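PF04016 domain protein (Desulfitobacterium hafniense, PDB 3L5O) is of unknown function but combines enolase-like and Rossmann-like folds, may bind an adenosyl-containing ligand and possibly takes part in heavy-metal chelation. Local coordinates at residues M20-D25 and F229-Q234; V92-G97 and S196-T201; D130-S135 and G148-L153; V218-P223 and K258-G263. All blocks are in the same frame, centred on the assembly; numbering follows the deposited sequence. Where two conformers were deposited one is given.

Contact 1 of 4, residues M20-D25 and F229-Q234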
loop_
_atom_site.group_PDB
_atom_site.type_symbol
_atom_site.label_atom_id
_atom_site.label_comp_id
_atom_site.label_asym_id
_atom_site.label_seq_id
_atom_site.Cartn_x
_atom_site.Cartn_y
_atom_site.Cartn_z
HETATM N N MSE A 20 -4.759 12.818 -13.065
HETATM C CA MSE A 20 -4.884 11.655 -12.193
HETATM C C MSE A 20 -3.728 10.671 -12.149
HETATM O O MSE A 20 -3.633 9.899 -11.193
HETATM C CB MSE A 20 -6.142 10.900 -12.546
HETATM C CG MSE A 20 -7.336 11.493 -11.872
HETATM SE SE MSE A 20 -8.769 10.448 -12.406
HETATM C CE MSE A 20 -10.012 10.668 -10.702
ATOM N N TRP A 21 -2.853 10.671 -13.155
ATOM C CA TRP A 21 -1.618 9.885 -13.031
ATOM C C TRP A 21 -0.570 10.577 -12.145
ATOM O O TRP A 21 0.458 9.980 -11.853
ATOM C CB TRP A 21 -0.990 9.544 -14.391
ATOM C CG TRP A 21 -1.772 8.606 -15.267
ATOM C CD1 TRP A 21 -2.316 8.892 -16.483
ATOM C CD2 TRP A 21 -2.066 7.216 -15.020
ATOM N NE1 TRP A 21 -2.942 7.780 -16.991
ATOM C CE2 TRP A 21 -2.792 6.740 -16.115
ATOM C CE3 TRP A 21 -1.789 6.326 -13.969
ATOM C CZ2 TRP A 21 -3.230 5.436 -16.196
ATOM C CZ3 TRP A 21 -2.236 5.035 -14.058
ATOM C CH2 TRP A 21 -2.971 4.611 -15.143
ATOM N N GLU A 22 -0.838 11.811 -11.707
ATOM C CA GLU A 22 0.180 12.622 -11.058
ATOM C C GLU A 22 0.758 11.983 -9.841
ATOM O O GLU A 22 1.946 12.059 -9.628
ATOM C CB GLU A 22 -0.339 14.025 -10.691
ATOM C CG GLU A 22 -0.380 14.952 -11.896
ATOM C CD GLU A 22 -0.538 16.433 -11.552
ATOM O OE1 GLU A 22 -0.708 16.789 -10.344
ATOM O OE2 GLU A 22 -0.505 17.240 -12.519
ATOM N N ILE A 23 -0.086 11.370 -9.018
ATOM C CA ILE A 23 0.399 10.707 -7.815
ATOM C C ILE A 23 1.299 9.528 -8.161
ATOM O O ILE A 23 2.251 9.270 -7.451
ATOM C CB ILE A 23 -0.776 10.282 -6.879
ATOM C CG1 ILE A 23 -0.230 9.868 -5.507
ATOM C CG2 ILE A 23 -1.580 9.153 -7.475
ATOM C CD1 ILE A 23 -1.314 9.623 -4.447
ATOM N N TYR A 24 0.991 8.819 -9.243
ATOM C CA TYR A 24 1.831 7.712 -9.741
ATOM C C TYR A 24 3.150 8.220 -10.299
ATOM O O TYR A 24 4.198 7.672 -9.970
ATOM C CB TYR A 24 1.102 6.877 -10.836
ATOM C CG TYR A 24 -0.086 6.113 -10.296
ATOM C CD1 TYR A 24 -1.343 6.702 -10.227
ATOM C CD2 TYR A 24 0.066 4.831 -9.781
ATOM C CE1 TYR A 24 -2.427 6.024 -9.680
ATOM C CE2 TYR A 24 -1.030 4.142 -9.246
ATOM C CZ TYR A 24 -2.270 4.747 -9.194
ATOM O OH TYR A 24 -3.362 4.091 -8.640
ATOM N N ASP A 25 3.086 9.252 -11.141
ATOM C CA ASP A 25 4.274 9.908 -11.712
ATOM C C ASP A 25 5.194 10.472 -10.594
ATOM O O ASP A 25 6.387 10.348 -10.657
ATOM C CB ASP A 25 3.840 11.062 -12.619
ATOM C CG ASP A 25 3.077 10.615 -13.876
ATOM O OD1 ASP A 25 3.324 9.480 -14.383
ATOM O OD2 ASP A 25 2.253 11.406 -14.440
ATOM N N PHE A 229 2.404 13.164 0.672
ATOM C CA PHE A 229 1.761 14.157 1.529
ATOM C C PHE A 229 1.456 15.450 0.776
ATOM O O PHE A 229 0.699 16.293 1.244
ATOM C CB PHE A 229 2.642 14.483 2.741
ATOM C CG PHE A 229 2.950 13.304 3.635
ATOM C CD1 PHE A 229 1.980 12.356 3.948
ATOM C CD2 PHE A 229 4.215 13.174 4.202
ATOM C CE1 PHE A 229 2.274 11.282 4.770
ATOM C CE2 PHE A 229 4.507 12.112 5.043
ATOM C CZ PHE A 229 3.537 11.171 5.325
ATOM N N GLU A 230 2.078 15.587 -0.388
ATOM C CA GLU A 230 1.842 16.681 -1.326
ATOM C C GLU A 230 0.757 16.298 -2.340
ATOM O O GLU A 230 0.363 17.113 -3.169
ATOM C CB GLU A 230 3.174 17.049 -2.016
ATOM C CG GLU A 230 4.333 17.283 -1.027
ATOM C CD GLU A 230 5.723 17.351 -1.692
ATOM O OE1 GLU A 230 5.810 17.544 -2.931
ATOM O OE2 GLU A 230 6.749 17.208 -0.978
ATOM N N HIS A 231 0.252 15.064 -2.239
ATOM C CA HIS A 231 -0.699 14.517 -3.201
ATOM C C HIS A 231 -1.951 13.971 -2.525
ATOM O O HIS A 231 -2.499 12.955 -2.951
ATOM C CB HIS A 231 -0.019 13.441 -4.070
ATOM C CG HIS A 231 0.886 14.020 -5.106
ATOM N ND1 HIS A 231 0.404 14.610 -6.252
ATOM C CD2 HIS A 231 2.229 14.189 -5.127
ATOM C CE1 HIS A 231 1.416 15.104 -6.943
ATOM N NE2 HIS A 231 2.535 14.857 -6.285
ATOM N N GLY A 232 -2.396 14.641 -1.464
ATOM C CA GLY A 232 -3.725 14.395 -0.912
ATOM C C GLY A 232 -3.847 13.359 0.191
ATOM O O GLY A 232 -4.972 13.004 0.563
ATOM N N LEU A 233 -2.711 12.885 0.697
ATOM C CA LEU A 233 -2.633 12.006 1.858
ATOM C C LEU A 233 -1.973 12.706 3.055
ATOM O O LEU A 233 -1.079 13.533 2.875
ATOM C CB LEU A 233 -1.832 10.752 1.506
ATOM C CG LEU A 233 -2.570 9.704 0.657
ATOM C CD1 LEU A 233 -1.610 8.787 -0.036
ATOM C CD2 LEU A 233 -3.555 8.868 1.540
ATOM N N GLN A 234 -2.399 12.362 4.278
ATOM C CA GLN A 234 -1.786 12.907 5.491
ATOM C C GLN A 234 -1.103 11.863 6.377
ATOM O O GLN A 234 -0.455 12.216 7.356
ATOM C CB GLN A 234 -2.798 13.708 6.304
ATOM C CG GLN A 234 -3.356 14.917 5.569
ATOM C CD GLN A 234 -4.454 14.553 4.583
ATOM O OE1 GLN A 234 -5.413 13.886 4.942
ATOM N NE2 GLN A 234 -4.319 15.020 3.339
#
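The imidazole of His231 turns one face to helix 22-29, where CA of Ile23 stands 4.1 Å above the ring plane, displaced toward the rim. The carbonyl O of Glu22 approaches the same ring obliquely, 4.1 Å from CE1, a contact without a hydrogen bond. Within segment 20-25, CZ3 of Trp21 lies over one face of the Tyr24 ring, toward its rim. His231 reaches the helix because its CG is anti to its own carbonyl carbon (chi1 -75°). The apolar half of the contact belongs to Ile23, which runs alongside His231, antiparallel to it: its CG1 is 3.9 Å from CB of His231, and CD1 of Ile23 comes within 3.8 Å of the backbone O of His231. A branched, extended isoleucine suits this buried spot, for it also meets Leu206 and Leu228. OE1 of Glu22 is 4.8 Å from ND1 of His231, not in contact but near enough that the carboxylate might modestly favour a protonated imidazole. The contact sets the helix near the N-terminus against the connection between parallel strands 214-218 and 235-241, a strand-to-strand link of the Rossmann-like fold.

Contact 2 of 4, residues V92-G97 and S196-T201. With IMD (imidazole), chain D.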
loop_
_atom_site.group_PDB
_atom_site.type_symbol
_atom_site.label_atom_id
_atom_site.label_comp_id
_atom_site.label_asym_id
_atom_site.label_seq_id
_atom_site.Cartn_x
_atom_site.Cartn_y
_atom_site.Cartn_z
ATOM N N VAL A 92 -1.968 -7.918 -12.019
ATOM C CA VAL A 92 -0.749 -8.649 -11.610
ATOM C C VAL A 92 0.530 -7.850 -11.983
ATOM O O VAL A 92 1.480 -7.806 -11.233
ATOM C CB VAL A 92 -0.689 -10.059 -12.203
ATOM C CG1 VAL A 92 0.638 -10.723 -11.884
ATOM C CG2 VAL A 92 -1.840 -10.894 -11.682
ATOM N N GLU A 93 0.535 -7.246 -13.162
ATOM C CA GLU A 93 1.617 -6.390 -13.608
ATOM C C GLU A 93 1.715 -5.151 -12.711
ATOM O O GLU A 93 2.801 -4.762 -12.296
ATOM C CB GLU A 93 1.390 -6.020 -15.069
ATOM C CG GLU A 93 2.377 -5.011 -15.599
ATOM C CD GLU A 93 2.334 -4.836 -17.097
ATOM O OE1 GLU A 93 1.706 -5.679 -17.780
ATOM O OE2 GLU A 93 2.965 -3.847 -17.587
ATOM N N ALA A 94 0.575 -4.548 -12.392
ATOM C CA ALA A 94 0.540 -3.361 -11.527
ATOM C C ALA A 94 1.080 -3.662 -10.144
ATOM O O ALA A 94 1.798 -2.850 -9.589
ATOM C CB ALA A 94 -0.855 -2.796 -11.439
ATOM N N SER A 95 0.817 -4.859 -9.636
ATOM C CA SER A 95 1.312 -5.258 -8.314
ATOM C C SER A 95 2.838 -5.324 -8.307
ATOM O O SER A 95 3.459 -4.919 -7.358
ATOM C CB SER A 95 0.680 -6.585 -7.837
ATOM O OG SER A 95 1.297 -7.723 -8.424
ATOM N N ILE A 96 3.431 -5.795 -9.398
ATOM C CA ILE A 96 4.900 -5.801 -9.603
ATOM C C ILE A 96 5.492 -4.390 -9.632
ATOM O O ILE A 96 6.532 -4.134 -9.024
ATOM C CB ILE A 96 5.201 -6.565 -10.910
ATOM C CG1 ILE A 96 4.828 -8.045 -10.710
ATOM C CG2 ILE A 96 6.637 -6.431 -11.337
ATOM C CD1 ILE A 96 4.887 -8.891 -11.982
ATOM N N GLY A 97 4.825 -3.490 -10.347
ATOM C CA GLY A 97 5.149 -2.080 -10.359
ATOM C C GLY A 97 5.154 -1.466 -8.984
ATOM O O GLY A 97 6.042 -0.701 -8.686
ATOM N N SER A 196 -5.477 0.036 -3.449
ATOM C CA SER A 196 -6.049 1.065 -4.293
ATOM C C SER A 196 -5.041 1.683 -5.265
ATOM O O SER A 196 -5.427 2.219 -6.289
ATOM C CB SER A 196 -6.679 2.165 -3.457
ATOM O OG SER A 196 -5.698 2.777 -2.634
ATOM N N VAL A 197 -3.760 1.620 -4.943
ATOM C CA VAL A 197 -2.712 2.041 -5.866
ATOM C C VAL A 197 -2.729 1.126 -7.061
ATOM O O VAL A 197 -2.717 1.584 -8.224
ATOM C CB VAL A 197 -1.294 1.975 -5.189
ATOM C CG1 VAL A 197 -0.176 2.321 -6.185
ATOM C CG2 VAL A 197 -1.262 2.886 -4.013
ATOM N N VAL A 198 -2.765 -0.170 -6.780
ATOM C CA VAL A 198 -2.714 -1.177 -7.830
ATOM C C VAL A 198 -3.931 -1.121 -8.751
ATOM O O VAL A 198 -3.815 -1.210 -9.973
ATOM C CB VAL A 198 -2.612 -2.591 -7.226
ATOM C CG1 VAL A 198 -2.750 -3.650 -8.314
ATOM C CG2 VAL A 198 -1.286 -2.777 -6.446
ATOM N N ASP A 199 -5.125 -0.967 -8.197
ATOM C CA ASP A 199 -6.278 -0.984 -9.090
ATOM C C ASP A 199 -6.702 0.402 -9.631
ATOM O O ASP A 199 -7.626 0.499 -10.430
ATOM C CB ASP A 199 -7.436 -1.811 -8.500
ATOM C CG ASP A 199 -7.904 -1.296 -7.234
ATOM O OD1 ASP A 199 -7.711 -0.071 -7.028
ATOM O OD2 ASP A 199 -8.494 -2.023 -6.389
ATOM N N LYS A 200 -5.969 1.444 -9.254
ATOM C CA LYS A 200 -6.180 2.807 -9.777
ATOM C C LYS A 200 -7.471 3.464 -9.293
ATOM O O LYS A 200 -7.945 4.431 -9.875
ATOM C CB LYS A 200 -6.054 2.863 -11.306
ATOM C CG LYS A 200 -4.653 3.288 -11.840
ATOM C CD LYS A 200 -3.553 2.266 -11.627
ATOM C CE LYS A 200 -3.705 1.066 -12.581
ATOM N NZ LYS A 200 -2.699 0.013 -12.177
ATOM N N THR A 201 -8.007 2.977 -8.183
ATOM C CA THR A 201 -9.144 3.647 -7.517
ATOM C C THR A 201 -8.673 4.805 -6.659
ATOM O O THR A 201 -9.470 5.688 -6.311
ATOM C CB THR A 201 -9.951 2.654 -6.649
ATOM O OG1 THR A 201 -9.082 1.935 -5.756
ATOM C CG2 THR A 201 -10.618 1.620 -7.533
HETATM N N1 IMD D . -10.035 -1.917 -2.517
HETATM C C2 IMD D . -8.857 -1.584 -3.101
HETATM N N3 IMD D . -9.109 -0.717 -4.094
HETATM C C4 IMD D . -10.433 -0.496 -4.153
HETATM C C5 IMD D . -11.023 -1.262 -3.156
#
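NZ of Lys200 is gripped by three carbonyls: it donates to O of Val198 at 2.8 Å, and to the backbone oxygens of Val86 and Ser88. It meets the Val198 carbonyl at a C=O...N angle of 143°, tilted from the carbonyl plane, while Trp89 adds a cation-pi contact. Bends at chi2 and chi3 fold the lysine chain back and carry NZ to 3.4 Å from CB of Ala94. The small methyl is what lets the two segments come so near; it also lies 3.8 Å from CG1 of Val198, whose other branch, CG2, rests near CA of Ser95. Helix 91-105, probably of the enolase-like part, here packs on helix 195-199, which follows strand 189-193 of the Rossmann-like sheet. Lys200 leaves that helix with positive phi (70°) in the middle of an Asx turn, in which OD1 of Asp199 accepts from Thr201 N on its anti side. The hydroxyl OG1 of Thr201 donates to the same OD1 at 2.7 Å from the syn side. An imidazole, probably from the crystallisation liquor, has N3 2.7 Å from OD2 of Asp199, 3.1 Å from OG1 of Thr201 and weakly hydrogen-bonded to OD1 of Asp199. OD2 accepts from Trp168 NE1.

Contact 3 of 4, residues D130-S135 and G148-L153. With EDO (1,2-ethanediol), chain G.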
loop_
_atom_site.group_PDB
_atom_site.type_symbol
_atom_site.label_atom_id
_atom_site.label_comp_id
_atom_site.label_asym_id
_atom_site.label_seq_id
_atom_site.Cartn_x
_atom_site.Cartn_y
_atom_site.Cartn_z
ATOM N N ASP A 130 0.153 0.027 14.764
ATOM C CA ASP A 130 -1.048 -0.202 13.966
ATOM C C ASP A 130 -1.830 1.105 13.882
ATOM O O ASP A 130 -2.119 1.696 14.921
ATOM C CB ASP A 130 -1.881 -1.270 14.693
ATOM C CG ASP A 130 -3.130 -1.675 13.943
ATOM O OD1 ASP A 130 -4.006 -0.823 13.692
ATOM O OD2 ASP A 130 -3.336 -2.850 13.594
ATOM N N PRO A 131 -2.209 1.558 12.689
ATOM C CA PRO A 131 -2.822 2.884 12.545
ATOM C C PRO A 131 -4.242 2.958 13.096
ATOM O O PRO A 131 -4.701 4.048 13.452
ATOM C CB PRO A 131 -2.824 3.109 11.032
ATOM C CG PRO A 131 -2.857 1.778 10.457
ATOM C CD PRO A 131 -2.138 0.857 11.402
ATOM N N PHE A 132 -4.928 1.820 13.147
ATOM C CA PHE A 132 -6.314 1.779 13.620
ATOM C C PHE A 132 -6.308 1.914 15.139
ATOM O O PHE A 132 -7.063 2.704 15.701
ATOM C CB PHE A 132 -7.018 0.500 13.153
ATOM C CG PHE A 132 -7.110 0.370 11.644
ATOM C CD1 PHE A 132 -7.859 1.270 10.901
ATOM C CD2 PHE A 132 -6.425 -0.641 10.966
ATOM C CE1 PHE A 132 -7.927 1.166 9.496
ATOM C CE2 PHE A 132 -6.496 -0.756 9.584
ATOM C CZ PHE A 132 -7.257 0.138 8.848
ATOM N N ILE A 133 -5.400 1.187 15.784
ATOM C CA ILE A 133 -5.182 1.293 17.227
ATOM C C ILE A 133 -4.651 2.652 17.634
ATOM O O ILE A 133 -5.129 3.236 18.603
ATOM C CB ILE A 133 -4.249 0.176 17.709
ATOM C CG1 ILE A 133 -5.021 -1.145 17.758
ATOM C CG2 ILE A 133 -3.676 0.479 19.108
ATOM C CD1 ILE A 133 -4.145 -2.343 17.538
HETATM N N MSE A 134 -3.671 3.154 16.905
HETATM C CA MSE A 134 -3.146 4.495 17.140
HETATM C C MSE A 134 -4.214 5.578 17.214
HETATM O O MSE A 134 -4.055 6.541 17.949
HETATM C CB MSE A 134 -2.237 4.911 15.992
HETATM C CG MSE A 134 -0.827 4.394 16.019
HETATM SE SE MSE A 134 0.033 5.139 14.398
HETATM C CE MSE A 134 1.175 6.521 15.304
ATOM N N SER A 135 -5.270 5.456 16.407
ATOM C CA SER A 135 -6.238 6.545 16.245
ATOM C C SER A 135 -7.603 6.285 16.889
ATOM O O SER A 135 -8.575 6.951 16.554
ATOM C CB SER A 135 -6.386 6.908 14.758
ATOM O OG SER A 135 -6.603 5.766 13.953
ATOM N N GLY A 148 -11.173 -1.278 1.950
ATOM C CA GLY A 148 -10.356 -2.464 2.008
ATOM C C GLY A 148 -10.771 -3.400 3.100
ATOM O O GLY A 148 -11.578 -3.078 3.992
ATOM N N HIS A 149 -10.214 -4.589 3.020
ATOM C CA HIS A 149 -10.463 -5.621 4.003
ATOM C C HIS A 149 -9.296 -5.624 5.022
ATOM O O HIS A 149 -8.138 -5.846 4.662
ATOM C CB HIS A 149 -10.622 -6.977 3.318
ATOM C CG HIS A 149 -10.899 -8.089 4.276
ATOM N ND1 HIS A 149 -10.032 -9.148 4.463
ATOM C CD2 HIS A 149 -11.920 -8.276 5.148
ATOM C CE1 HIS A 149 -10.524 -9.952 5.391
ATOM N NE2 HIS A 149 -11.669 -9.449 5.820
ATOM N N PHE A 150 -9.614 -5.301 6.271
ATOM C CA PHE A 150 -8.663 -5.337 7.377
ATOM C C PHE A 150 -9.214 -6.253 8.471
ATOM O O PHE A 150 -10.276 -5.985 9.056
ATOM C CB PHE A 150 -8.426 -3.933 7.903
ATOM C CG PHE A 150 -7.831 -3.008 6.855
ATOM C CD1 PHE A 150 -6.487 -3.049 6.572
ATOM C CD2 PHE A 150 -8.643 -2.164 6.106
ATOM C CE1 PHE A 150 -5.940 -2.221 5.590
ATOM C CE2 PHE A 150 -8.103 -1.352 5.118
ATOM C CZ PHE A 150 -6.752 -1.376 4.876
ATOM N N PRO A 151 -8.526 -7.342 8.767
ATOM C CA PRO A 151 -9.030 -8.250 9.801
ATOM C C PRO A 151 -9.370 -7.541 11.123
ATOM O O PRO A 151 -8.606 -6.678 11.573
ATOM C CB PRO A 151 -7.883 -9.252 9.985
ATOM C CG PRO A 151 -7.116 -9.211 8.726
ATOM C CD PRO A 151 -7.292 -7.841 8.142
ATOM N N HIS A 152 -10.523 -7.892 11.702
ATOM C CA HIS A 152 -10.965 -7.491 13.060
ATOM C C HIS A 152 -11.307 -6.037 13.219
ATOM O O HIS A 152 -11.553 -5.591 14.311
ATOM C CB HIS A 152 -9.918 -7.822 14.117
ATOM C CG HIS A 152 -9.285 -9.140 13.915
ATOM N ND1 HIS A 152 -10.027 -10.279 13.722
ATOM C CD2 HIS A 152 -7.988 -9.507 13.845
ATOM C CE1 HIS A 152 -9.209 -11.297 13.533
ATOM N NE2 HIS A 152 -7.967 -10.858 13.615
ATOM N N LEU A 153 -11.320 -5.299 12.128
ATOM C CA LEU A 153 -11.430 -3.853 12.200
ATOM C C LEU A 153 -12.746 -3.421 12.832
ATOM O O LEU A 153 -12.789 -2.482 13.632
ATOM C CB LEU A 153 -11.271 -3.256 10.792
ATOM C CG LEU A 153 -11.277 -1.740 10.752
ATOM C CD1 LEU A 153 -10.126 -1.202 11.608
ATOM C CD2 LEU A 153 -11.184 -1.273 9.338
HETATM C C1 EDO G . -3.051 -2.219 10.024
HETATM O O1 EDO G . -2.147 -2.327 11.104
HETATM C C2 EDO G . -2.929 -3.429 9.126
HETATM O O2 EDO G . -4.053 -4.265 9.323
#
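On its way to Phe150 and Leu153, which pack on Phe132, segment 148-153 leaves strand 143-147 at Gly148, whose phi of 121° would jam a side chain against the preceding carbonyl. In Rossmann-like folds the loop after such a strand commonly faces the ligand. The face of Phe150 receives the edge of Phe132 in a T-shaped (edge-to-face) pair, centroids 5.0 Å apart, with CZ of Phe132 over the ring centre. The backbone of Phe132 is fixed by Asp130, the cap of its short, weakly bonded helix: OD1 accepts from Phe132 N at 2.9 Å and, from above the carboxylate plane, from Ile133 N at 3.2 Å. A leucine at Asp130 would probably leave those two N-H groups uncapped and free the helix start, and Phe132 with it, to shift. OD2 of Asp130 holds a 1,2-ethanediol weakly. Pro151 and His152 then fill the middle of a type II turn, proline fitting its first corner and His152 taking the positive phi of the second, more often glycine, before Leu153 opens helix 153-157. Leu153, its chi1 of -176° swinging CG away from the backbone N, lays CD1 over a face of Phe132 in a CH-pi contact, 3.4 Å from CG of Phe132.

Contact 4 of 4, residues V218-P223 and K258-G263. With EDO (1,2-ethanediol), chain F.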
loop_
_atom_site.group_PDB
_atom_site.type_symbol
_atom_site.label_atom_id
_atom_site.label_comp_id
_atom_site.label_asym_id
_atom_site.label_seq_id
_atom_site.Cartn_x
_atom_site.Cartn_y
_atom_site.Cartn_z
ATOM N N VAL A 218 -2.866 2.463 3.978
ATOM C CA VAL A 218 -2.504 1.418 4.933
ATOM C C VAL A 218 -2.259 0.097 4.247
ATOM O O VAL A 218 -3.016 -0.316 3.364
ATOM C CB VAL A 218 -3.670 1.122 5.978
ATOM C CG1 VAL A 218 -3.235 0.077 7.012
ATOM C CG2 VAL A 218 -4.123 2.356 6.660
ATOM N N GLY A 219 -1.243 -0.614 4.719
ATOM C CA GLY A 219 -1.010 -1.975 4.313
ATOM C C GLY A 219 0.457 -2.150 3.921
ATOM O O GLY A 219 1.199 -1.182 3.794
ATOM N N PRO A 220 0.860 -3.397 3.745
ATOM C CA PRO A 220 2.243 -3.745 3.423
ATOM C C PRO A 220 2.801 -3.133 2.131
ATOM O O PRO A 220 4.020 -2.916 2.040
ATOM C CB PRO A 220 2.174 -5.268 3.297
ATOM C CG PRO A 220 1.021 -5.655 4.125
ATOM C CD PRO A 220 0.015 -4.601 3.910
ATOM N N GLY A 221 1.918 -2.861 1.167
ATOM C CA GLY A 221 2.244 -2.238 -0.095
ATOM C C GLY A 221 2.178 -0.710 -0.134
ATOM O O GLY A 221 2.217 -0.102 -1.208
ATOM N N THR A 222 2.141 -0.083 1.031
ATOM C CA THR A 222 2.171 1.363 1.132
ATOM C C THR A 222 3.611 1.842 0.978
ATOM O O THR A 222 4.499 1.393 1.723
ATOM C CB THR A 222 1.662 1.793 2.499
ATOM O OG1 THR A 222 0.307 1.319 2.681
ATOM C CG2 THR A 222 1.617 3.309 2.600
ATOM N N PRO A 223 3.849 2.717 0.001
ATOM C CA PRO A 223 5.146 3.386 -0.120
ATOM C C PRO A 223 5.343 4.435 0.957
ATOM O O PRO A 223 4.446 5.236 1.213
ATOM C CB PRO A 223 5.098 4.016 -1.536
ATOM C CG PRO A 223 3.835 3.542 -2.183
ATOM C CD PRO A 223 2.925 3.097 -1.086
ATOM N N LYS A 258 2.129 -15.228 7.603
ATOM C CA LYS A 258 1.791 -13.886 7.155
ATOM C C LYS A 258 3.082 -13.101 6.964
ATOM O O LYS A 258 4.081 -13.361 7.642
ATOM C CB LYS A 258 0.881 -13.184 8.162
ATOM C CG LYS A 258 -0.419 -13.943 8.457
ATOM N N ILE A 259 3.060 -12.141 6.045
ATOM C CA ILE A 259 4.264 -11.373 5.699
ATOM C C ILE A 259 4.823 -10.583 6.884
ATOM O O ILE A 259 6.013 -10.280 6.925
ATOM C CB ILE A 259 3.963 -10.413 4.529
ATOM C CG1 ILE A 259 5.262 -9.886 3.877
ATOM C CG2 ILE A 259 3.070 -9.247 5.001
ATOM C CD1 ILE A 259 6.274 -10.968 3.438
ATOM N N TYR A 260 3.963 -10.264 7.849
ATOM C CA TYR A 260 4.360 -9.452 8.998
ATOM C C TYR A 260 5.463 -10.061 9.844
ATOM O O TYR A 260 6.181 -9.344 10.519
ATOM C CB TYR A 260 3.142 -9.111 9.869
ATOM C CG TYR A 260 2.140 -8.244 9.149
ATOM C CD1 TYR A 260 2.385 -6.883 8.947
ATOM C CD2 TYR A 260 0.960 -8.788 8.638
ATOM C CE1 TYR A 260 1.471 -6.081 8.270
ATOM C CE2 TYR A 260 0.039 -7.990 7.961
ATOM C CZ TYR A 260 0.300 -6.641 7.782
ATOM O OH TYR A 260 -0.616 -5.863 7.116
ATOM N N SER A 261 5.605 -11.382 9.788
ATOM C CA SER A 261 6.708 -12.087 10.451
ATOM C C SER A 261 8.096 -11.641 10.000
ATOM O O SER A 261 9.075 -11.783 10.745
ATOM C CB SER A 261 6.583 -13.592 10.200
ATOM O OG SER A 261 5.328 -14.051 10.659
ATOM N N ALA A 262 8.176 -11.141 8.767
ATOM C CA ALA A 262 9.449 -10.754 8.157
ATOM C C ALA A 262 9.821 -9.282 8.370
ATOM O O ALA A 262 10.791 -8.805 7.776
ATOM C CB ALA A 262 9.425 -11.065 6.659
ATOM N N GLY A 263 9.062 -8.564 9.201
ATOM C CA GLY A 263 9.406 -7.190 9.521
ATOM C C GLY A 263 8.541 -6.499 10.556
ATOM O O GLY A 263 8.022 -7.120 11.458
HETATM C C1 EDO F . 0.083 -1.697 7.920
HETATM O O1 EDO F . 0.580 -2.977 7.557
HETATM C C2 EDO F . 0.402 -1.313 9.357
HETATM O O2 EDO F . 1.208 -0.139 9.471
#
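Pro220 presses its CG against Tyr260 and Ile259, joining the type I beta turn after strand 214-218 of the Rossmann-like sheet to the 3-10 segment before strand 263-269. The closer part centres on CG of Pro220, which is 3.4 Å from OH and 3.9 Å from CZ of Tyr260, the two side chains crossing at about a right angle. CG2 of Ile259 meets the same CG at 4.2 Å and also lies over a face of the Tyr260 ring, near its rim. Leu57 of strand 54-59 touches both Pro220 and Ile259, so an apolar isoleucine suits this buried position. Proline suits the second position of the turn, where its locked phi of -59° is what a type I turn needs, and Gly219 before it takes a phi that would jam any side chain. A glycine at Pro220 would probably take the apolar support from the phenol end of Tyr260, leave a gap beside Ile259 and let the turn flex. The other side is looser: Tyr260 is exposed, although Phe239 and Lys265, the latter by a cation-pi contact, meet its ring, and a 1,2-ethanediol, also bonded to Gly238 O, sits at its hydroxyl. Its O1 shares a 3.2 Å hydrogen bond with OH of Tyr260 and lies at the ring edge, in plane, 3.3 Å from CE1 of Tyr260.

Contacts 2 and 3 are buried, whereas contacts 1 and 4 are only partly so: contact 1 sets a buried isoleucine against a partly exposed histidine, contact 4 a proline against a buried isoleucine and an exposed tyrosine. None has a hydrogen bond between its segments: contact 3 relies on aromatic and CH-pi packing, contact 2 on small apolar groups beside a lysine held by carbonyls. Contacts 1 and 2 meet through Tyr24 OH, probably bonded to Val197 O at 2.6 Å. Contacts 3 and 4 touch through Val218 of segment 218-223, whose CG1 packs on Phe150, Pro131 and Phe132. Contacts 1 and 4 use the two ends of the connection between strands 214-218 and 235-241.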